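Local coordinates for DNA repair protein RAD14 (Saccharomyces cerevisiae, PDB 5A3D), which binds kinked, damaged DNA through this zinc-containing DNA-binding domain and is required for the incision step of nucleotide excision repair, at residues I11-P15 / V16-V20. Residues are numbered along the deposited sequence; the frame is centred on the assembly and turned at random.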
loop_
_atom_site.group_PDB
_atom_site.type_symbol
_atom_site.label_atom_id
_atom_site.label_comp_id
_atom_site.label_asym_id
_atom_site.label_seq_id
_atom_site.Cartn_x
_atom_site.Cartn_y
_atom_site.Cartn_z
ATOM N N ILE B 11 40.253 -1.495 18.256
ATOM C CA ILE B 11 40.182 -0.232 17.601
ATOM C C ILE B 11 39.624 -0.276 16.185
ATOM O O ILE B 11 39.290 0.806 15.609
ATOM C CB ILE B 11 41.636 0.247 17.620
ATOM C CG1 ILE B 11 41.742 1.461 18.444
ATOM C CG2 ILE B 11 42.395 0.180 16.297
ATOM C CD1 ILE B 11 41.696 1.069 19.865
ATOM N N GLU B 12 39.600 -1.476 15.583
ATOM C CA GLU B 12 39.073 -1.647 14.254
ATOM C C GLU B 12 37.600 -2.089 14.367
ATOM O O GLU B 12 37.338 -3.150 14.841
ATOM C CB GLU B 12 39.911 -2.619 13.423
ATOM C CG GLU B 12 41.362 -2.225 13.297
ATOM C CD GLU B 12 41.583 -0.897 12.553
ATOM O OE1 GLU B 12 40.654 -0.475 11.801
ATOM O OE2 GLU B 12 42.678 -0.263 12.707
ATOM N N MET B 13 36.649 -1.241 13.939
ATOM C CA MET B 13 35.213 -1.575 14.126
ATOM C C MET B 13 34.734 -2.390 12.946
ATOM O O MET B 13 35.301 -2.336 11.853
ATOM C CB MET B 13 34.372 -0.321 14.289
ATOM C CG MET B 13 34.748 0.677 15.400
ATOM S SD MET B 13 34.903 -0.172 17.018
ATOM C CE MET B 13 36.244 0.770 17.685
ATOM N N ASP B 14 33.645 -3.122 13.147
ATOM C CA ASP B 14 33.020 -3.845 12.088
ATOM C C ASP B 14 32.488 -2.835 11.068
ATOM O O ASP B 14 31.849 -1.897 11.514
ATOM C CB ASP B 14 31.834 -4.620 12.620
ATOM C CG ASP B 14 31.206 -5.422 11.570
ATOM O OD1 ASP B 14 31.826 -6.333 11.062
ATOM O OD2 ASP B 14 30.093 -5.079 11.135
ATOM N N PRO B 15 32.867 -2.977 9.777
ATOM C CA PRO B 15 32.545 -1.926 8.817
ATOM C C PRO B 15 31.031 -1.725 8.707
ATOM O O PRO B 15 30.554 -0.573 8.670
ATOM C CB PRO B 15 33.184 -2.436 7.536
ATOM C CG PRO B 15 34.459 -3.118 8.031
ATOM C CD PRO B 15 33.949 -3.859 9.266
ATOM N N VAL B 16 30.254 -2.811 8.724
ATOM C CA VAL B 16 28.817 -2.671 8.622
ATOM C C VAL B 16 28.212 -2.017 9.838
ATOM O O VAL B 16 27.401 -1.063 9.727
ATOM C CB VAL B 16 28.116 -3.951 8.256
ATOM C CG1 VAL B 16 26.573 -3.874 8.473
ATOM C CG2 VAL B 16 28.354 -4.277 6.825
ATOM N N LEU B 17 28.551 -2.540 11.005
ATOM C CA LEU B 17 27.997 -2.007 12.262
ATOM C C LEU B 17 28.308 -0.568 12.476
ATOM O O LEU B 17 27.418 0.231 12.839
ATOM C CB LEU B 17 28.345 -2.824 13.467
ATOM C CG LEU B 17 27.623 -4.152 13.411
ATOM C CD1 LEU B 17 28.143 -5.113 14.445
ATOM C CD2 LEU B 17 26.124 -4.127 13.606
ATOM N N HIS B 18 29.505 -0.197 12.104
ATOM C CA HIS B 18 29.944 1.140 12.275
ATOM C C HIS B 18 29.368 2.066 11.200
ATOM O O HIS B 18 28.792 3.091 11.512
ATOM C CB HIS B 18 31.477 1.101 12.246
ATOM C CG HIS B 18 32.086 2.426 12.377
ATOM N ND1 HIS B 18 32.297 3.243 11.300
ATOM C CD2 HIS B 18 32.375 3.156 13.472
ATOM C CE1 HIS B 18 32.770 4.402 11.723
ATOM N NE2 HIS B 18 32.878 4.342 13.042
ATOM N N ASP B 19 29.545 1.727 9.933
ATOM C CA ASP B 19 29.229 2.674 8.860
ATOM C C ASP B 19 27.718 2.765 8.691
ATOM O O ASP B 19 27.180 3.885 8.411
ATOM C CB ASP B 19 29.843 2.287 7.506
ATOM C CG ASP B 19 31.356 2.387 7.442
ATOM O OD1 ASP B 19 32.045 2.885 8.397
ATOM O OD2 ASP B 19 31.851 1.994 6.332
ATOM N N VAL B 20 27.012 1.624 8.797
ATOM C CA VAL B 20 25.549 1.592 8.487
ATOM C C VAL B 20 24.741 1.806 9.733
ATOM O O VAL B 20 23.832 2.583 9.727
ATOM C CB VAL B 20 25.093 0.250 7.882
ATOM C CG1 VAL B 20 23.554 0.184 7.710
ATOM C CG2 VAL B 20 25.816 0.062 6.522
#
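Asp14 and His18 both hold CG trans to their own backbone N (chi1 -177° and 178°), which brings the imidazole alongside Met13 and swings the carboxylate forward over the start of helix 15-19, where OD2 of Asp14 accepts from Leu17 N at 3.0 Å. The N-H points nearly straight at the oxygen (167°), reaching it on the anti side and somewhat out of the carboxylate plane. Asp14 is the N-cap residue, and this is its capping bond; the same OD2 also lies 3.5 Å from Leu17 CG, the branch point of the side chain. Replacing Asp14 with an alanine would probably leave Leu17 N without its acceptor and weaken the first turn of the helix. Behind the cap, Asp14 O takes His18 N at 3.0 Å and Pro15 O takes Asp19 N at 2.8 Å, the i to i+4 bonds that start this short helix of the zinc finger. His18 CB packs on Met13 CB at 3.8 Å, while Met13 CG meets the ring at CD2. The methionine then bends away at chi2, its side chain approaching Cys4 and Cys26, two of the four zinc ligands. ND1 of the same imidazole donates to Asp19 OD1 at 2.9 Å; the oxygen sits in the ring plane, which restrains the ring's rotation.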